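Adenosine deaminase (PDB 4GXW) is a zinc-dependent amidohydrolase of the adenosine and AMP deaminase family that probably removes the amino group of adenine or a related purine by hydrolysis. Local coordinates at residues A24-H27 against A28-K31; F321-T324 against I325-K329; K329-M332 against L333-I336; D344-A347 against A348-A352; A351-A354 against P355-D358. All blocks are in the same frame, centred on the assembly; numbering follows the deposited sequence.

Contact 1 of 5, residues A24-H27 against A28-K31; sequences AFFH and ALPK
Lys31 NZ donates to Phe26 O at 2.7 Å, lying in the carbonyl plane with a C=O...N angle of 155°. The same nitrogen reaches Leu29 O at 2.8 Å, again in plane and this time on a lone pair, while His108 O supplies a further acceptor. The lysine chain runs nearly straight and then bends at its last torsion (chi4 72°), which turns NZ back toward the helix end. A positive group among carbonyls at a helical C-terminus would be expected to be electrostatically favourable. His27 O belongs to the same end and accepts from Asn109 ND2.

The backbone bonds record where the helix stops. Ala28 N binds Ala24 O at 3.0 Å and Leu29 N binds Phe25 O at 3.1 Å, after which Leu29 departs from helical phi/psi.

Apolar contact centres on the two methyls of Leu29, which has two conformers; what follows holds for one of them only. CD2 sits over one face of Phe25, 3.9 Å from the ring centroid and 26° off its normal, a CH-pi contact displaced toward the rim, with Phe25 CZ the nearest ring atom at 3.5 Å. CD1 instead meets the edge of Phe26, where Phe26 CD1 lies 4.4 Å from Leu29 CD1. Phe25 and Leu29 also pack against helix 343-371.

Leading from helix 20-28 into strand 31-33, the first strand of the parallel sheet, the arrangement is a helix C-terminus whose last carbonyls are met by a lysine ammonium, at the entry to a TIM-barrel amidohydrolase.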
loop_
_atom_site.group_PDB
_atom_site.type_symbol
_atom_site.label_atom_id
_atom_site.label_comp_id
_atom_site.label_asym_id
_atom_site.label_seq_id
_atom_site.Cartn_x
_atom_site.Cartn_y
_atom_site.Cartn_z
ATOM N N ALA A 24 17.374 -5.631 -12.634
ATOM C CA ALA A 24 16.602 -6.316 -13.658
ATOM C C ALA A 24 15.733 -7.396 -13.014
ATOM O O ALA A 24 14.574 -7.574 -13.401
ATOM C CB ALA A 24 17.527 -6.922 -14.714
ATOM N N PHE A 25 16.292 -8.106 -12.030
ATOM C CA PHE A 25 15.547 -9.123 -11.284
ATOM C C PHE A 25 14.349 -8.511 -10.565
ATOM O O PHE A 25 13.232 -8.979 -10.720
ATOM C CB PHE A 25 16.464 -9.857 -10.294
ATOM C CG PHE A 25 15.741 -10.807 -9.378
ATOM C CD1 PHE A 25 15.375 -12.074 -9.812
ATOM C CD2 PHE A 25 15.432 -10.433 -8.081
ATOM C CE1 PHE A 25 14.705 -12.951 -8.969
ATOM C CE2 PHE A 25 14.767 -11.303 -7.235
ATOM C CZ PHE A 25 14.400 -12.563 -7.678
ATOM N N PHE A 26 14.580 -7.455 -9.793
ATOM C CA PHE A 26 13.486 -6.874 -9.011
ATOM C C PHE A 26 12.396 -6.317 -9.916
ATOM O O PHE A 26 11.208 -6.408 -9.597
ATOM C CB PHE A 26 14.007 -5.790 -8.057
ATOM C CG PHE A 26 14.968 -6.312 -7.024
ATOM C CD1 PHE A 26 14.625 -7.398 -6.229
ATOM C CD2 PHE A 26 16.227 -5.744 -6.874
ATOM C CE1 PHE A 26 15.509 -7.900 -5.294
ATOM C CE2 PHE A 26 17.114 -6.235 -5.927
ATOM C CZ PHE A 26 16.753 -7.317 -5.140
ATOM N N HIS A 27 12.806 -5.752 -11.045
ATOM C CA HIS A 27 11.864 -5.219 -12.017
ATOM C C HIS A 27 11.000 -6.295 -12.670
ATOM O O HIS A 27 9.789 -6.110 -12.813
ATOM C CB HIS A 27 12.593 -4.398 -13.088
ATOM C CG HIS A 27 11.663 -3.698 -14.029
ATOM N ND1 HIS A 27 11.204 -2.418 -13.803
ATOM C CD2 HIS A 27 11.069 -4.116 -15.172
ATOM C CE1 HIS A 27 10.380 -2.069 -14.777
ATOM N NE2 HIS A 27 10.277 -3.084 -15.616
ATOM N N ALA A 28 11.628 -7.402 -13.066
ATOM C CA ALA A 28 10.951 -8.479 -13.783
ATOM C C ALA A 28 9.994 -9.290 -12.907
ATOM O O ALA A 28 9.068 -9.925 -13.416
ATOM C CB ALA A 28 11.973 -9.399 -14.427
ATOM N N LEU A 29 10.232 -9.283 -11.595
ATOM C CA LEU A 29 9.408 -10.037 -10.646
ATOM C C LEU A 29 7.930 -9.744 -10.838
ATOM O O LEU A 29 7.520 -8.589 -10.804
ATOM C CB LEU A 29 9.759 -9.663 -9.201
ATOM C CG LEU A 29 11.043 -10.151 -8.542
ATOM C CD1 LEU A 29 11.031 -9.820 -7.061
ATOM C CD2 LEU A 29 11.204 -11.641 -8.764
ATOM N N PRO A 30 7.115 -10.785 -11.029
ATOM C CA PRO A 30 5.670 -10.507 -11.064
ATOM C C PRO A 30 5.201 -10.116 -9.670
ATOM O O PRO A 30 5.666 -10.705 -8.685
ATOM C CB PRO A 30 5.043 -11.835 -11.494
ATOM C CG PRO A 30 6.101 -12.876 -11.260
ATOM C CD PRO A 30 7.440 -12.200 -11.280
ATOM N N LYS A 31 4.301 -9.138 -9.588
ATOM C CA LYS A 31 3.910 -8.572 -8.310
ATOM C C LYS A 31 2.424 -8.339 -8.180
ATOM O O LYS A 31 1.721 -8.078 -9.167
ATOM C CB LYS A 31 4.578 -7.203 -8.116
ATOM C CG LYS A 31 6.104 -7.193 -8.169
ATOM C CD LYS A 31 6.635 -5.761 -8.238
ATOM C CE LYS A 31 8.132 -5.704 -8.532
ATOM N NZ LYS A 31 8.512 -6.081 -9.941
#

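Contact 2 of 5, residues F321-T324 against I325-K329; sequences FGFT and IADLK
Asp327 OD2 receives the backbone N-H of Thr324 at 2.9 Å, in a nearly straight bond (N-H...O 166°). The donor comes from the anti side of the carboxylate and stands 30° out of its plane. In return, Asp327 N donates to Thr324 OG1 at 3.1 Å, so each residue uses its side chain to hold the other's backbone. The threonine torsion explains the second bond: with chi1 at 63°, OG1 lies between the backbone N and the carbonyl carbon and faces the first turn of the helix. Leu328 N then binds Thr324 O at 2.9 Å, closing the first full helical turn.

Phe323 flanks the polar exchange. Its CD1 meets Asp327 OD2 at 3.6 Å, the ring and the carboxylate standing nearly perpendicular. The oxygen lies at the ring edge, near its plane, where the aromatic hydrogens carry partial positive charge. On the apolar side, Phe323 CB packs against Leu328 CD1 at 3.9 Å. Phe323 also meets Phe331 edge-to-face, nearly two turns into the helix, and Leu328 leans on Trp314 and Met317 of helix 310-319.

A carboxylate near the N-terminus would probably be stabilised as an anion by the helix dipole. Thr324 as N-cap and Asp327 three residues on make a classical capping box, which starts helix 325-338 after the connection from helix 310-319.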
loop_
_atom_site.group_PDB
_atom_site.type_symbol
_atom_site.label_atom_id
_atom_site.label_comp_id
_atom_site.label_asym_id
_atom_site.label_seq_id
_atom_site.Cartn_x
_atom_site.Cartn_y
_atom_site.Cartn_z
ATOM N N PHE A 321 17.149 -5.153 4.426
ATOM C CA PHE A 321 16.480 -5.871 5.502
ATOM C C PHE A 321 16.865 -7.347 5.642
ATOM O O PHE A 321 16.259 -8.080 6.433
ATOM C CB PHE A 321 14.970 -5.638 5.438
ATOM C CG PHE A 321 14.596 -4.216 5.730
ATOM C CD1 PHE A 321 14.613 -3.752 7.034
ATOM C CD2 PHE A 321 14.294 -3.326 4.711
ATOM C CE1 PHE A 321 14.301 -2.437 7.325
ATOM C CE2 PHE A 321 13.980 -2.007 4.989
ATOM C CZ PHE A 321 13.975 -1.563 6.304
ATOM N N GLY A 322 17.886 -7.760 4.902
ATOM C CA GLY A 322 18.467 -9.078 5.070
ATOM C C GLY A 322 17.665 -10.238 4.521
ATOM O O GLY A 322 17.948 -11.388 4.844
ATOM N N PHE A 323 16.673 -9.958 3.687
ATOM C CA PHE A 323 15.863 -11.041 3.146
ATOM C C PHE A 323 16.499 -11.618 1.893
ATOM O O PHE A 323 16.976 -10.879 1.029
ATOM C CB PHE A 323 14.434 -10.569 2.904
ATOM C CG PHE A 323 13.713 -10.215 4.168
ATOM C CD1 PHE A 323 13.527 -11.172 5.160
ATOM C CD2 PHE A 323 13.260 -8.923 4.390
ATOM C CE1 PHE A 323 12.872 -10.851 6.347
ATOM C CE2 PHE A 323 12.599 -8.594 5.569
ATOM C CZ PHE A 323 12.411 -9.562 6.548
ATOM N N THR A 324 16.507 -12.942 1.809
ATOM C CA THR A 324 17.131 -13.628 0.683
ATOM C C THR A 324 16.191 -13.740 -0.505
ATOM O O THR A 324 14.991 -13.452 -0.399
ATOM C CB THR A 324 17.516 -15.050 1.069
ATOM O OG1 THR A 324 16.323 -15.782 1.379
ATOM C CG2 THR A 324 18.465 -15.046 2.276
ATOM N N ILE A 325 16.738 -14.192 -1.629
ATOM C CA ILE A 325 15.925 -14.474 -2.805
ATOM C C ILE A 325 14.784 -15.439 -2.464
ATOM O O ILE A 325 13.629 -15.209 -2.841
ATOM C CB ILE A 325 16.779 -15.044 -3.946
ATOM C CG1 ILE A 325 17.834 -14.020 -4.380
ATOM C CG2 ILE A 325 15.894 -15.416 -5.116
ATOM C CD1 ILE A 325 17.251 -12.780 -5.034
ATOM N N ALA A 326 15.099 -16.487 -1.709
ATOM C CA ALA A 326 14.089 -17.438 -1.259
ATOM C C ALA A 326 13.000 -16.771 -0.414
ATOM O O ALA A 326 11.818 -17.067 -0.577
ATOM C CB ALA A 326 14.741 -18.572 -0.487
ATOM N N ASP A 327 13.395 -15.872 0.485
ATOM C CA ASP A 327 12.419 -15.099 1.257
ATOM C C ASP A 327 11.493 -14.294 0.345
ATOM O O ASP A 327 10.282 -14.234 0.570
ATOM C CB ASP A 327 13.113 -14.132 2.225
ATOM C CG ASP A 327 13.814 -14.830 3.367
ATOM O OD1 ASP A 327 13.328 -15.890 3.830
ATOM O OD2 ASP A 327 14.853 -14.297 3.824
ATOM N N LEU A 328 12.066 -13.657 -0.672
ATOM C CA LEU A 328 11.270 -12.877 -1.623
ATOM C C LEU A 328 10.254 -13.752 -2.372
ATOM O O LEU A 328 9.133 -13.316 -2.617
ATOM C CB LEU A 328 12.162 -12.094 -2.599
ATOM C CG LEU A 328 12.509 -10.651 -2.191
ATOM C CD1 LEU A 328 13.090 -10.575 -0.782
ATOM C CD2 LEU A 328 13.456 -10.014 -3.209
ATOM N N LYS A 329 10.626 -14.984 -2.708
ATOM C CA LYS A 329 9.658 -15.886 -3.322
ATOM C C LYS A 329 8.460 -16.114 -2.393
ATOM O O LYS A 329 7.304 -16.099 -2.830
ATOM C CB LYS A 329 10.306 -17.224 -3.695
ATOM C CG LYS A 329 9.406 -18.119 -4.541
ATOM C CD LYS A 329 10.072 -19.428 -4.907
ATOM C CE LYS A 329 9.135 -20.306 -5.734
ATOM N NZ LYS A 329 9.807 -21.574 -6.135
#

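Contact 3 of 5, residues K329-M332 against L333-I336; sequences KQFM and LNGI
Gln330 and Asn334 turn their side-chain oxygens to a common water, while the side chains of Gln330 and Leu333 cross obliquely. The water donates to Gln330 OE1 and to Asn334 OD1, each at 3.0 Å, and so joins side chains one turn apart. Gln330 folds back at its second torsion (chi2 -50°), bringing its amide against Leu333: Gln330 NE2 stands 3.8 Å from Leu333 CD1.

Between Phe331 and Asn334 the ring and amide planes are inclined at 47° to each other. The amide nitrogen approaches the ring from its edge, near the plane, Asn334 ND2 being 4.0 Å from Phe331 CD1. That nitrogen has its hydrogen bond to Ile296 O on strand 295-298, so the amide is held by the water at its oxygen and by the strand at its nitrogen.

Met332 leaves the helix in another direction. Its CG is anti to the backbone N (chi1 179°) and the chain bends only at its end, where Met332 CE comes to 4.4 Å from Leu333 CD2. Beneath the side chains the backbone bonds are regular, from Leu333 N to Lys329 O at 3.0 Å through Ile336 N to Met332 O at 3.2 Å.

Chemically, the helix is two-sided: Phe331 and Asn334 address the barrel strand 295-298, whereas Met332 and Ile336 address helix 343-371, and the buried Asn334 amide has partners for both of its polar atoms.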
loop_
_atom_site.group_PDB
_atom_site.type_symbol
_atom_site.label_atom_id
_atom_site.label_comp_id
_atom_site.label_asym_id
_atom_site.label_seq_id
_atom_site.Cartn_x
_atom_site.Cartn_y
_atom_site.Cartn_z
ATOM N N LYS A 329 10.626 -14.984 -2.708
ATOM C CA LYS A 329 9.658 -15.886 -3.322
ATOM C C LYS A 329 8.460 -16.114 -2.393
ATOM O O LYS A 329 7.304 -16.099 -2.830
ATOM C CB LYS A 329 10.306 -17.224 -3.695
ATOM C CG LYS A 329 9.406 -18.119 -4.541
ATOM C CD LYS A 329 10.072 -19.428 -4.907
ATOM C CE LYS A 329 9.135 -20.306 -5.734
ATOM N NZ LYS A 329 9.807 -21.574 -6.135
ATOM N N GLN A 330 8.738 -16.316 -1.106
ATOM C CA GLN A 330 7.671 -16.465 -0.127
ATOM C C GLN A 330 6.816 -15.202 -0.025
ATOM O O GLN A 330 5.596 -15.294 0.071
ATOM C CB GLN A 330 8.222 -16.875 1.240
ATOM C CG GLN A 330 8.795 -18.283 1.253
ATOM C CD GLN A 330 7.843 -19.299 0.648
ATOM O OE1 GLN A 330 6.685 -19.399 1.053
ATOM N NE2 GLN A 330 8.326 -20.052 -0.344
ATOM N N PHE A 331 7.444 -14.028 -0.057
ATOM C CA PHE A 331 6.673 -12.789 -0.019
ATOM C C PHE A 331 5.731 -12.679 -1.225
ATOM O O PHE A 331 4.609 -12.194 -1.091
ATOM C CB PHE A 331 7.575 -11.549 0.003
ATOM C CG PHE A 331 8.487 -11.450 1.196
ATOM C CD1 PHE A 331 8.245 -12.145 2.378
ATOM C CD2 PHE A 331 9.614 -10.651 1.117
ATOM C CE1 PHE A 331 9.103 -12.024 3.459
ATOM C CE2 PHE A 331 10.479 -10.533 2.190
ATOM C CZ PHE A 331 10.231 -11.227 3.359
ATOM N N MET A 332 6.202 -13.103 -2.394
ATOM C CA MET A 332 5.364 -13.152 -3.590
ATOM C C MET A 332 4.150 -14.055 -3.369
ATOM O O MET A 332 3.010 -13.675 -3.665
ATOM C CB MET A 332 6.170 -13.651 -4.798
ATOM C CG MET A 332 5.328 -13.731 -6.063
ATOM S SD MET A 332 6.200 -14.459 -7.462
ATOM C CE MET A 332 6.253 -16.174 -6.967
ATOM N N LEU A 333 4.391 -15.239 -2.824
ATOM C CA LEU A 333 3.301 -16.157 -2.525
ATOM C C LEU A 333 2.348 -15.589 -1.471
ATOM O O LEU A 333 1.132 -15.781 -1.563
ATOM C CB LEU A 333 3.852 -17.525 -2.111
ATOM C CG LEU A 333 4.640 -18.253 -3.210
ATOM C CD1 LEU A 333 5.324 -19.477 -2.642
ATOM C CD2 LEU A 333 3.716 -18.634 -4.362
ATOM N N ASN A 334 2.893 -14.869 -0.488
ATOM C CA ASN A 334 2.063 -14.205 0.516
ATOM C C ASN A 334 1.118 -13.180 -0.101
ATOM O O ASN A 334 -0.034 -13.045 0.316
ATOM C CB ASN A 334 2.925 -13.527 1.585
ATOM C CG ASN A 334 3.770 -14.509 2.377
ATOM O OD1 ASN A 334 3.512 -15.725 2.389
ATOM N ND2 ASN A 334 4.778 -13.979 3.067
ATOM N N GLY A 335 1.617 -12.425 -1.071
ATOM C CA GLY A 335 0.780 -11.479 -1.794
ATOM C C GLY A 335 -0.381 -12.147 -2.517
ATOM O O GLY A 335 -1.498 -11.615 -2.542
ATOM N N ILE A 336 -0.128 -13.311 -3.105
ATOM C CA ILE A 336 -1.183 -14.080 -3.745
ATOM C C ILE A 336 -2.218 -14.526 -2.701
ATOM O O ILE A 336 -3.427 -14.354 -2.893
ATOM C CB ILE A 336 -0.616 -15.301 -4.491
ATOM C CG1 ILE A 336 0.170 -14.836 -5.721
ATOM C CG2 ILE A 336 -1.748 -16.232 -4.907
ATOM C CD1 ILE A 336 1.100 -15.887 -6.307
HETATM O O HOH W 1 5.232 -18.019 3.251
#

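Contact 4 of 5, residues D344-A347 against A348-A352; sequences DTKA and AWRAA
Thr345 CG2 lies over one face of the Trp349 indole, 3.7 Å from the centroid of its six-membered ring and 19° off the normal. This CH-pi contact is offset toward the rim, and the methyl is 3.6 Å from Trp349 CE2. The two side chains run alongside each other. A chi1 of -61° sets Thr345 OG1 anti to the carbonyl carbon and CG2 anti to the backbone N, which brings CG2 over the indole, while OG1 bonds to Asp342 just upstream.

Lys346 and Arg350 form a second pair lying side by side. Arg350 NH2 is 3.8 Å from Lys346 CB, and one face of the guanidinium looks onto the Lys346 backbone carbonyl carbon. Their charged ends remain apart, Lys346 NZ being 5.5 Å from Arg350 NH2. Both turn to Asp337: Arg350 by a salt bridge to the carboxylate, Lys346 by a hydrogen bond to the backbone O, which probably offsets the like charges.

Spacing in both pairs follows from regular helical bonds, such as Trp349 N to Thr345 O at 3.0 Å and Arg350 N to Lys346 O at 2.9 Å. Near the N-terminal end of helix 343-371, Lys346, Trp349 and Arg350 all pack on Ile336 of helix 325-338, and Trp349 further stacks on Trp353 and meets the ring of His112 on strand 110-117.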
loop_
_atom_site.group_PDB
_atom_site.type_symbol
_atom_site.label_atom_id
_atom_site.label_comp_id
_atom_site.label_asym_id
_atom_site.label_seq_id
_atom_site.Cartn_x
_atom_site.Cartn_y
_atom_site.Cartn_z
ATOM N N ASP A 344 -9.617 -19.827 -7.462
ATOM C CA ASP A 344 -9.138 -20.280 -8.770
ATOM C C ASP A 344 -8.041 -19.364 -9.284
ATOM O O ASP A 344 -7.015 -19.819 -9.802
ATOM C CB ASP A 344 -10.278 -20.331 -9.793
ATOM C CG ASP A 344 -11.240 -21.469 -9.538
ATOM O OD1 ASP A 344 -10.850 -22.439 -8.850
ATOM O OD2 ASP A 344 -12.386 -21.396 -10.033
ATOM N N THR A 345 -8.259 -18.065 -9.117
ATOM C CA THR A 345 -7.288 -17.066 -9.522
ATOM C C THR A 345 -5.993 -17.226 -8.726
ATOM O O THR A 345 -4.903 -17.209 -9.295
ATOM C CB THR A 345 -7.866 -15.647 -9.364
ATOM O OG1 THR A 345 -9.028 -15.517 -10.198
ATOM C CG2 THR A 345 -6.842 -14.594 -9.758
ATOM N N LYS A 346 -6.107 -17.421 -7.415
ATOM C CA LYS A 346 -4.918 -17.612 -6.590
ATOM C C LYS A 346 -4.143 -18.846 -7.027
ATOM O O LYS A 346 -2.914 -18.803 -7.134
ATOM C CB LYS A 346 -5.277 -17.729 -5.108
ATOM C CG LYS A 346 -5.811 -16.444 -4.507
ATOM C CD LYS A 346 -6.114 -16.616 -3.022
ATOM C CE LYS A 346 -6.671 -15.335 -2.428
ATOM N NZ LYS A 346 -6.981 -15.481 -0.972
ATOM N N ALA A 347 -4.855 -19.939 -7.293
ATOM C CA ALA A 347 -4.197 -21.176 -7.694
ATOM C C ALA A 347 -3.469 -20.996 -9.017
ATOM O O ALA A 347 -2.339 -21.481 -9.189
ATOM C CB ALA A 347 -5.207 -22.313 -7.792
ATOM N N ALA A 348 -4.107 -20.302 -9.959
ATOM C CA ALA A 348 -3.473 -20.041 -11.244
ATOM C C ALA A 348 -2.206 -19.202 -11.071
ATOM O O ALA A 348 -1.165 -19.499 -11.660
ATOM C CB ALA A 348 -4.457 -19.370 -12.205
ATOM N N TRP A 349 -2.275 -18.169 -10.242
ATOM C CA TRP A 349 -1.109 -17.329 -10.019
ATOM C C TRP A 349 0.023 -18.125 -9.383
ATOM O O TRP A 349 1.181 -17.987 -9.779
ATOM C CB TRP A 349 -1.460 -16.122 -9.135
ATOM C CG TRP A 349 -2.276 -15.051 -9.830
ATOM C CD1 TRP A 349 -2.520 -14.939 -11.166
ATOM C CD2 TRP A 349 -2.942 -13.940 -9.207
ATOM N NE1 TRP A 349 -3.296 -13.828 -11.416
ATOM C CE2 TRP A 349 -3.568 -13.200 -10.228
ATOM C CE3 TRP A 349 -3.064 -13.500 -7.885
ATOM C CZ2 TRP A 349 -4.310 -12.043 -9.968
ATOM C CZ3 TRP A 349 -3.811 -12.354 -7.627
ATOM C CH2 TRP A 349 -4.415 -11.641 -8.664
ATOM N N ARG A 350 -0.299 -18.969 -8.408
ATOM C CA ARG A 350 0.762 -19.763 -7.790
ATOM C C ARG A 350 1.428 -20.670 -8.812
ATOM O O ARG A 350 2.654 -20.757 -8.868
ATOM C CB ARG A 350 0.223 -20.627 -6.655
ATOM C CG ARG A 350 -0.246 -19.849 -5.456
ATOM C CD ARG A 350 -0.622 -20.783 -4.314
ATOM N NE ARG A 350 -1.417 -20.058 -3.332
ATOM C CZ ARG A 350 -2.741 -20.126 -3.235
ATOM N NH1 ARG A 350 -3.438 -20.922 -4.038
ATOM N NH2 ARG A 350 -3.371 -19.402 -2.321
ATOM N N ALA A 351 0.614 -21.345 -9.616
ATOM C CA ALA A 351 1.138 -22.295 -10.588
ATOM C C ALA A 351 1.978 -21.622 -11.675
ATOM O O ALA A 351 2.920 -22.224 -12.192
ATOM C CB ALA A 351 -0.003 -23.103 -11.211
ATOM N N ALA A 352 1.638 -20.387 -12.036
ATOM C CA ALA A 352 2.351 -19.687 -13.104
ATOM C C ALA A 352 3.510 -18.835 -12.598
ATOM O O ALA A 352 4.591 -18.854 -13.175
ATOM C CB ALA A 352 1.396 -18.836 -13.918
#

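Contact 5 of 5, residues A351-A354 against P355-D358; sequences AAWA and PEFD
Helix 343-371 kinks at Pro355, whose nitrogen has no hydrogen to give the preceding turn, and the first bond beyond it, Glu356 N to Ala352 O at 3.3 Å, is weak. Regular bonding resumes at once: Phe357 N reaches Trp353 O at 2.8 Å with an N-H...O angle of 165°, and Asp358 N reaches Ala354 O at 3.0 Å.

The proline ring occupies the place of the missing bond. Pro355 CD lies 3.1 Å from Ala351 O, and this approach, together with the absent N-H, accounts for the kink. The contact with the methyl of the preceding residue is also tight, Ala354 CB to Pro355 CD being 3.4 Å.

The Trp353 indole and the Glu356 carboxylate have their planes 84° apart. Glu356 OE2 comes within 3.8 Å of Trp353 CD1, a loose approach that holds for one of the two conformers of the glutamate. The stronger partner of this oxygen is Arg111, with which it forms a salt bridge. Arg111 also makes a cation-pi contact with Trp353, so a single arginine ties both residues together.

Phe357 is directed otherwise: its CG is anti to the backbone N (chi1 -176°), which carries the ring away from the preceding turn and onto its neighbours.

Among the surrounding elements, Phe357 packs between Leu29, just past helix 20-28, and Ile325, Lys329 and Met332 of helix 325-338. Trp353 rests on Met332 and Pro30, and through Arg111 this stretch of helix 343-371 reaches barrel strand 110-117.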
loop_
_atom_site.group_PDB
_atom_site.type_symbol
_atom_site.label_atom_id
_atom_site.label_comp_id
_atom_site.label_asym_id
_atom_site.label_seq_id
_atom_site.Cartn_x
_atom_site.Cartn_y
_atom_site.Cartn_z
ATOM N N ALA A 351 0.614 -21.345 -9.616
ATOM C CA ALA A 351 1.138 -22.295 -10.588
ATOM C C ALA A 351 1.978 -21.622 -11.675
ATOM O O ALA A 351 2.920 -22.224 -12.192
ATOM C CB ALA A 351 -0.003 -23.103 -11.211
ATOM N N ALA A 352 1.638 -20.387 -12.036
ATOM C CA ALA A 352 2.351 -19.687 -13.104
ATOM C C ALA A 352 3.510 -18.835 -12.598
ATOM O O ALA A 352 4.591 -18.854 -13.175
ATOM C CB ALA A 352 1.396 -18.836 -13.918
ATOM N N TRP A 353 3.289 -18.081 -11.530
ATOM C CA TRP A 353 4.307 -17.133 -11.085
ATOM C C TRP A 353 5.492 -17.788 -10.374
ATOM O O TRP A 353 6.603 -17.255 -10.417
ATOM C CB TRP A 353 3.734 -16.055 -10.169
ATOM C CG TRP A 353 2.634 -15.204 -10.747
ATOM C CD1 TRP A 353 1.931 -15.407 -11.901
ATOM C CD2 TRP A 353 2.125 -14.002 -10.173
ATOM N NE1 TRP A 353 0.997 -14.402 -12.070
ATOM C CE2 TRP A 353 1.098 -13.533 -11.018
ATOM C CE3 TRP A 353 2.433 -13.281 -9.020
ATOM C CZ2 TRP A 353 0.380 -12.365 -10.743
ATOM C CZ3 TRP A 353 1.721 -12.126 -8.745
ATOM C CH2 TRP A 353 0.707 -11.677 -9.609
ATOM N N ALA A 354 5.263 -18.918 -9.706
ATOM C CA ALA A 354 6.371 -19.602 -9.040
ATOM C C ALA A 354 7.445 -20.051 -10.035
ATOM O O ALA A 354 8.619 -19.735 -9.827
ATOM C CB ALA A 354 5.894 -20.760 -8.147
ATOM N N PRO A 355 7.059 -20.735 -11.139
ATOM C CA PRO A 355 8.093 -21.064 -12.136
ATOM C C PRO A 355 8.699 -19.828 -12.794
ATOM O O PRO A 355 9.881 -19.847 -13.167
ATOM C CB PRO A 355 7.336 -21.872 -13.198
ATOM C CG PRO A 355 6.107 -22.335 -12.555
ATOM C CD PRO A 355 5.778 -21.398 -11.441
ATOM N N GLU A 356 7.911 -18.768 -12.977
ATOM C CA GLU A 356 8.471 -17.534 -13.532
ATOM C C GLU A 356 9.548 -16.988 -12.610
ATOM O O GLU A 356 10.629 -16.597 -13.064
ATOM C CB GLU A 356 7.410 -16.448 -13.704
ATOM C CG GLU A 356 6.491 -16.591 -14.895
ATOM C CD GLU A 356 5.661 -15.344 -15.111
ATOM O OE1 GLU A 356 6.206 -14.339 -15.626
ATOM O OE2 GLU A 356 4.461 -15.349 -14.743
ATOM N N PHE A 357 9.239 -16.937 -11.317
ATOM C CA PHE A 357 10.205 -16.479 -10.327
ATOM C C PHE A 357 11.482 -17.317 -10.388
ATOM O O PHE A 357 12.593 -16.774 -10.378
ATOM C CB PHE A 357 9.597 -16.556 -8.916
ATOM C CG PHE A 357 10.490 -16.010 -7.828
ATOM C CD1 PHE A 357 11.567 -16.742 -7.347
ATOM C CD2 PHE A 357 10.229 -14.768 -7.270
ATOM C CE1 PHE A 357 12.385 -16.231 -6.351
ATOM C CE2 PHE A 357 11.042 -14.247 -6.270
ATOM C CZ PHE A 357 12.117 -14.986 -5.810
ATOM N N ASP A 358 11.316 -18.635 -10.432
ATOM C CA ASP A 358 12.454 -19.548 -10.468
ATOM C C ASP A 358 13.374 -19.245 -11.647
ATOM O O ASP A 358 14.599 -19.245 -11.504
ATOM C CB ASP A 358 11.991 -21.009 -10.528
ATOM C CG ASP A 358 11.319 -21.481 -9.247
ATOM O OD1 ASP A 358 11.487 -20.838 -8.187
ATOM O OD2 ASP A 358 10.626 -22.524 -9.314
#

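Contact 3 is the most buried of the five and contact 4 lies at the surface; contacts 1, 2 and 5 are intermediate. Contacts 2 and 3 share helix 325-338, the first at its capped start and the second along its body, whereas contacts 4 and 5 share helix 343-371. The helix ends are polar: a lysine on the last carbonyls in contact 1, a capping box in contact 2. The mid-helix contacts combine apolar or CH-pi packing with polar ends that find partners beyond the segments. Contact 5 joins the groups: Phe357 CZ meets Phe25 CZ of contact 1 at 3.8 Å, and Asp358 OD1 forms a salt bridge to Lys329 NZ, common to contacts 2 and 3, at 2.8 Å.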